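Local coordinates for beta-d-glucoside glucohydrolase (Hypocrea jecorina, PDB 3ZZ1), which probably hydrolyses terminal, non-reducing beta-D-glucosyl residues with release of beta-D-glucose, as a family 3 beta-glucosidase of cellulose breakdown, at residues S591-G596 and Q612-V617; I637-S642 and V687-S692. One frame throughout, in Å; residues are numbered along the deposited sequence. Where two conformers were deposited one is given.

Interaction 1 (S591-G596 and Q612-V617)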
loop_
_atom_site.group_PDB
_atom_site.type_symbol
_atom_site.label_atom_id
_atom_site.label_comp_id
_atom_site.label_asym_id
_atom_site.label_seq_id
_atom_site.Cartn_x
_atom_site.Cartn_y
_atom_site.Cartn_z
ATOM N N SER A 591 27.367 -10.145 -11.660
ATOM C CA SER A 591 26.294 -10.469 -12.588
ATOM C C SER A 591 26.604 -11.655 -13.491
ATOM O O SER A 591 27.707 -11.776 -14.025
ATOM C CB SER A 591 25.957 -9.249 -13.451
ATOM O OG SER A 591 24.868 -9.530 -14.311
ATOM N N THR A 592 25.606 -12.520 -13.655
ATOM C CA THR A 592 25.656 -13.619 -14.620
ATOM C C THR A 592 24.456 -13.530 -15.573
ATOM O O THR A 592 24.169 -14.465 -16.323
ATOM C CB THR A 592 25.672 -14.994 -13.918
ATOM O OG1 THR A 592 24.542 -15.103 -13.044
ATOM C CG2 THR A 592 26.959 -15.180 -13.113
ATOM N N ALA A 593 23.775 -12.386 -15.548
ATOM C CA ALA A 593 22.539 -12.190 -16.303
ATOM C C ALA A 593 22.753 -12.329 -17.808
ATOM O O ALA A 593 23.671 -11.723 -18.370
ATOM C CB ALA A 593 21.935 -10.839 -15.977
ATOM N N LYS A 594 21.898 -13.132 -18.441
ATOM C CA LYS A 594 21.921 -13.343 -19.889
ATOM C C LYS A 594 20.683 -12.737 -20.551
ATOM O O LYS A 594 19.603 -12.695 -19.954
ATOM C CB LYS A 594 22.007 -14.843 -20.226
ATOM C CG LYS A 594 23.182 -15.597 -19.597
ATOM C CD LYS A 594 24.532 -15.130 -20.142
ATOM C CE LYS A 594 25.686 -15.965 -19.586
ATOM N NZ LYS A 594 25.807 -15.850 -18.099
ATOM N N SER A 595 20.842 -12.285 -21.791
ATOM C CA SER A 595 19.770 -11.606 -22.513
ATOM C C SER A 595 18.693 -12.550 -23.055
ATOM O O SER A 595 18.862 -13.771 -23.074
ATOM C CB SER A 595 20.353 -10.786 -23.660
ATOM O OG SER A 595 21.008 -11.618 -24.599
ATOM N N GLY A 596 17.589 -11.962 -23.501
ATOM C CA GLY A 596 16.539 -12.698 -24.195
ATOM C C GLY A 596 15.273 -12.843 -23.374
ATOM O O GLY A 596 15.177 -12.300 -22.265
ATOM N N GLN A 612 14.090 -15.346 -9.954
ATOM C CA GLN A 612 15.396 -15.859 -9.548
ATOM C C GLN A 612 16.481 -14.802 -9.727
ATOM O O GLN A 612 16.437 -14.004 -10.667
ATOM C CB GLN A 612 15.744 -17.141 -10.304
ATOM C CG GLN A 612 15.084 -18.382 -9.710
ATOM C CD GLN A 612 15.205 -19.621 -10.585
ATOM O OE1 GLN A 612 15.409 -19.534 -11.799
ATOM N NE2 GLN A 612 15.062 -20.787 -9.967
ATOM N N ASN A 613 17.445 -14.803 -8.813
ATOM C CA ASN A 613 18.524 -13.827 -8.816
ATOM C C ASN A 613 19.540 -14.065 -9.929
ATOM O O ASN A 613 19.984 -15.197 -10.152
ATOM C CB ASN A 613 19.215 -13.796 -7.453
ATOM C CG ASN A 613 18.336 -13.197 -6.366
ATOM O OD1 ASN A 613 17.533 -12.289 -6.615
ATOM N ND2 ASN A 613 18.487 -13.702 -5.146
ATOM N N VAL A 614 19.893 -12.989 -10.622
ATOM C CA VAL A 614 20.874 -13.040 -11.705
ATOM C C VAL A 614 22.061 -12.114 -11.441
ATOM O O VAL A 614 23.084 -12.213 -12.117
ATOM C CB VAL A 614 20.247 -12.667 -13.072
ATOM C CG1 VAL A 614 19.304 -13.754 -13.555
ATOM C CG2 VAL A 614 19.524 -11.326 -12.993
ATOM N N ALA A 615 21.908 -11.212 -10.470
ATOM C CA ALA A 615 22.940 -10.223 -10.147
ATOM C C ALA A 615 22.854 -9.723 -8.705
ATOM O O ALA A 615 21.825 -9.875 -8.036
ATOM C CB ALA A 615 22.870 -9.046 -11.116
ATOM N N THR A 616 23.947 -9.122 -8.244
ATOM C CA THR A 616 24.059 -8.600 -6.885
ATOM C C THR A 616 24.844 -7.287 -6.905
ATOM O O THR A 616 25.971 -7.233 -7.404
ATOM C CB THR A 616 24.751 -9.620 -5.944
ATOM O OG1 THR A 616 24.041 -10.865 -5.974
ATOM C CG2 THR A 616 24.792 -9.106 -4.503
ATOM N N VAL A 617 24.229 -6.232 -6.385
ATOM C CA VAL A 617 24.880 -4.934 -6.277
ATOM C C VAL A 617 25.086 -4.602 -4.800
ATOM O O VAL A 617 24.158 -4.720 -3.991
ATOM C CB VAL A 617 24.082 -3.808 -7.012
ATOM C CG1 VAL A 617 24.780 -2.463 -6.866
ATOM C CG2 VAL A 617 23.928 -4.131 -8.490
HETATM O O HOH W 1 24.450 -14.572 -10.519
#
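Ser591 and Ala615 face each other as an antiparallel, non-hydrogen-bonded pair, at the point where strand 582-591 leaves its neighbour 613-623 in the three-stranded sheet of the fibronectin type III-like region. Ala615 is also half of a classic beta bulge, since it and Val614 both face Ile671 on the next strand, and the carbonyl of Val614 is directed at the departing chain. Thr592 N donates to Val614 O over 3.0 Å, in a nearly straight bond (N-H...O 175°) that runs almost on the extension of the C=O.

Two neighbouring side-chain contacts accompany this bond. In one, Ser591 and Ala615 project from the same face of the sheet. With OG anti to the backbone N (chi1 -177°), the serine lays its hydroxyl 3.8 Å from Ala615 CB, and Leu710 packs against both residues. In the other, Ala593 CB nestles against the branch point of the valine, 3.8 Å from Val614 CB, and touches CG2 at about the same range; Leu676 borders both side chains. A water lies 2.6 Å from Thr592 OG1 and makes a weak bond to Val614 O, a second donor to a carbonyl already gripped by the backbone. The lysine two residues on folds back over its own chain, where Lys594 NZ donates to Thr592 O at 2.8 Å from above the carbonyl plane.

Interaction 2 (I637-S642 and V687-S692); sequences ITYPSS and VVPSGS
Pro640 and Pro689 cross ring to ring at about a right angle, with Pro640 CD 4.1 Å from Pro689 CG. The same CG atom is approached obliquely by the ring of Tyr639, whose CD2 lies 4.2 Å away, so one corner of Pro689 meets two consecutive residues of the loop that follows strand 629-638.

Contacts of ring carbons with backbone form a second group. Pro640 CG sits 3.5 Å from Ser690 O and slightly farther from Ser692 O, against the carbonyls of the residues before and after Gly691. Gly691 lies against the Pro640 ring, where a side chain would clash with Pro640 CB; its backbone (phi 123°) would also jam a CB against the preceding carbonyl. Cutting Pro640 back to an alanine removes CG and CD, and would probably leave a gap beside Ser690 O and deprive the Pro689 ring of its crossing partner.

Polar links are made through water. One water donates to Ser690 O at 3.1 Å and lies 2.6 Å from Ser642 OG; another sits 2.9 Å from Ser692 O, with a weak link to Tyr639 O. The phenol end of Tyr639 is held elsewhere, by Ser677 O and Arg652, while Phe693 meets its ring edge-to-face.

Taken together, these loops and strand ends of the fibronectin type III-like domain are fitted by shape, proline against proline and against a side-chain-less glycine, with one water joining a serine hydroxyl to a carbonyl and another near two carbonyls.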
loop_
_atom_site.group_PDB
_atom_site.type_symbol
_atom_site.label_atom_id
_atom_site.label_comp_id
_atom_site.label_asym_id
_atom_site.label_seq_id
_atom_site.Cartn_x
_atom_site.Cartn_y
_atom_site.Cartn_z
ATOM N N ILE A 637 18.050 1.570 -11.666
ATOM C CA ILE A 637 18.614 1.014 -12.889
ATOM C C ILE A 637 18.124 1.780 -14.122
ATOM O O ILE A 637 16.946 2.133 -14.231
ATOM C CB ILE A 637 18.368 -0.522 -12.998
ATOM C CG1 ILE A 637 18.992 -1.250 -11.799
ATOM C CG2 ILE A 637 18.941 -1.084 -14.302
ATOM C CD1 ILE A 637 18.916 -2.777 -11.861
ATOM N N THR A 638 19.066 2.078 -15.013
ATOM C CA THR A 638 18.792 2.653 -16.327
ATOM C C THR A 638 19.040 1.551 -17.355
ATOM O O THR A 638 20.127 0.982 -17.405
ATOM C CB THR A 638 19.720 3.868 -16.596
ATOM O OG1 THR A 638 19.445 4.895 -15.632
ATOM C CG2 THR A 638 19.529 4.431 -18.011
ATOM N N TYR A 639 18.022 1.235 -18.151
ATOM C CA TYR A 639 18.128 0.176 -19.159
ATOM C C TYR A 639 18.965 0.668 -20.343
ATOM O O TYR A 639 19.079 1.873 -20.549
ATOM C CB TYR A 639 16.728 -0.256 -19.623
ATOM C CG TYR A 639 15.998 -1.206 -18.680
ATOM C CD1 TYR A 639 16.085 -1.065 -17.290
ATOM C CD2 TYR A 639 15.211 -2.238 -19.180
ATOM C CE1 TYR A 639 15.417 -1.932 -16.431
ATOM C CE2 TYR A 639 14.534 -3.110 -18.327
ATOM C CZ TYR A 639 14.643 -2.950 -16.955
ATOM O OH TYR A 639 13.979 -3.809 -16.109
ATOM N N PRO A 640 19.566 -0.258 -21.121
ATOM C CA PRO A 640 20.269 0.183 -22.328
ATOM C C PRO A 640 19.368 1.074 -23.191
ATOM O O PRO A 640 18.149 0.869 -23.229
ATOM C CB PRO A 640 20.570 -1.129 -23.058
ATOM C CG PRO A 640 20.629 -2.151 -21.987
ATOM C CD PRO A 640 19.645 -1.721 -20.941
ATOM N N SER A 641 19.963 2.062 -23.855
ATOM C CA SER A 641 19.205 2.997 -24.692
ATOM C C SER A 641 18.712 2.363 -25.999
ATOM O O SER A 641 17.894 2.948 -26.706
ATOM C CB SER A 641 20.030 4.258 -24.979
ATOM O OG SER A 641 20.299 4.979 -23.784
ATOM N N SER A 642 19.206 1.167 -26.309
ATOM C CA SER A 642 18.732 0.419 -27.472
ATOM C C SER A 642 17.398 -0.296 -27.197
ATOM O O SER A 642 16.652 -0.617 -28.126
ATOM C CB SER A 642 19.790 -0.580 -27.928
ATOM O OG SER A 642 20.207 -1.377 -26.840
ATOM N N VAL A 687 11.560 -9.722 -21.350
ATOM C CA VAL A 687 12.809 -9.817 -22.088
ATOM C C VAL A 687 13.880 -8.968 -21.412
ATOM O O VAL A 687 13.623 -7.826 -21.026
ATOM C CB VAL A 687 12.618 -9.370 -23.569
ATOM C CG1 VAL A 687 13.943 -9.427 -24.352
ATOM C CG2 VAL A 687 11.542 -10.226 -24.261
ATOM N N VAL A 688 15.069 -9.542 -21.254
ATOM C CA VAL A 688 16.247 -8.789 -20.839
ATOM C C VAL A 688 16.978 -8.325 -22.093
ATOM O O VAL A 688 17.483 -9.152 -22.858
ATOM C CB VAL A 688 17.212 -9.639 -19.977
ATOM C CG1 VAL A 688 18.455 -8.831 -19.614
ATOM C CG2 VAL A 688 16.517 -10.142 -18.714
ATOM N N PRO A 689 17.038 -7.001 -22.319
ATOM C CA PRO A 689 17.791 -6.502 -23.472
ATOM C C PRO A 689 19.294 -6.634 -23.260
ATOM O O PRO A 689 19.757 -6.604 -22.117
ATOM C CB PRO A 689 17.407 -5.021 -23.527
ATOM C CG PRO A 689 17.064 -4.672 -22.114
ATOM C CD PRO A 689 16.454 -5.906 -21.518
ATOM N N SER A 690 20.039 -6.805 -24.349
ATOM C CA SER A 690 21.493 -6.806 -24.273
ATOM C C SER A 690 21.989 -5.365 -24.176
ATOM O O SER A 690 21.272 -4.423 -24.532
ATOM C CB SER A 690 22.109 -7.522 -25.478
ATOM O OG SER A 690 21.916 -6.788 -26.672
ATOM N N GLY A 691 23.208 -5.197 -23.673
ATOM C CA GLY A 691 23.796 -3.877 -23.529
ATOM C C GLY A 691 24.210 -3.557 -22.108
ATOM O O GLY A 691 24.180 -4.425 -21.226
ATOM N N SER A 692 24.596 -2.301 -21.897
ATOM C CA SER A 692 25.066 -1.821 -20.610
ATOM C C SER A 692 23.940 -1.123 -19.845
ATOM O O SER A 692 23.378 -0.120 -20.309
ATOM C CB SER A 692 26.257 -0.876 -20.805
ATOM O OG SER A 692 26.849 -0.549 -19.562
HETATM O O HOH W 2 22.079 2.453 -19.895
HETATM O O HOH W 3 18.899 -3.636 -26.429
#

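Both contacts lie near one end of the fibronectin type III-like domain, their centres 12 Å apart and 28 and 29 Å from the centre of the chain. They illustrate how a beta sandwich is tied where its strands end: interaction 1 belongs to the sheet of 582-591 and 613-623, interaction 2 to the place where 629-638 ends and 691-698 begins in the four-stranded sheet. The small sheet of 596-597 with 685-688 joins them, for Gly596 N is 2.9 Å from Val688 O, a probable hydrogen bond, and Ser595 CB packs 3.4 Å from the same Val688 O. Strand 613-623 is followed in sequence by strand 629-638. Neither contact includes a ligand.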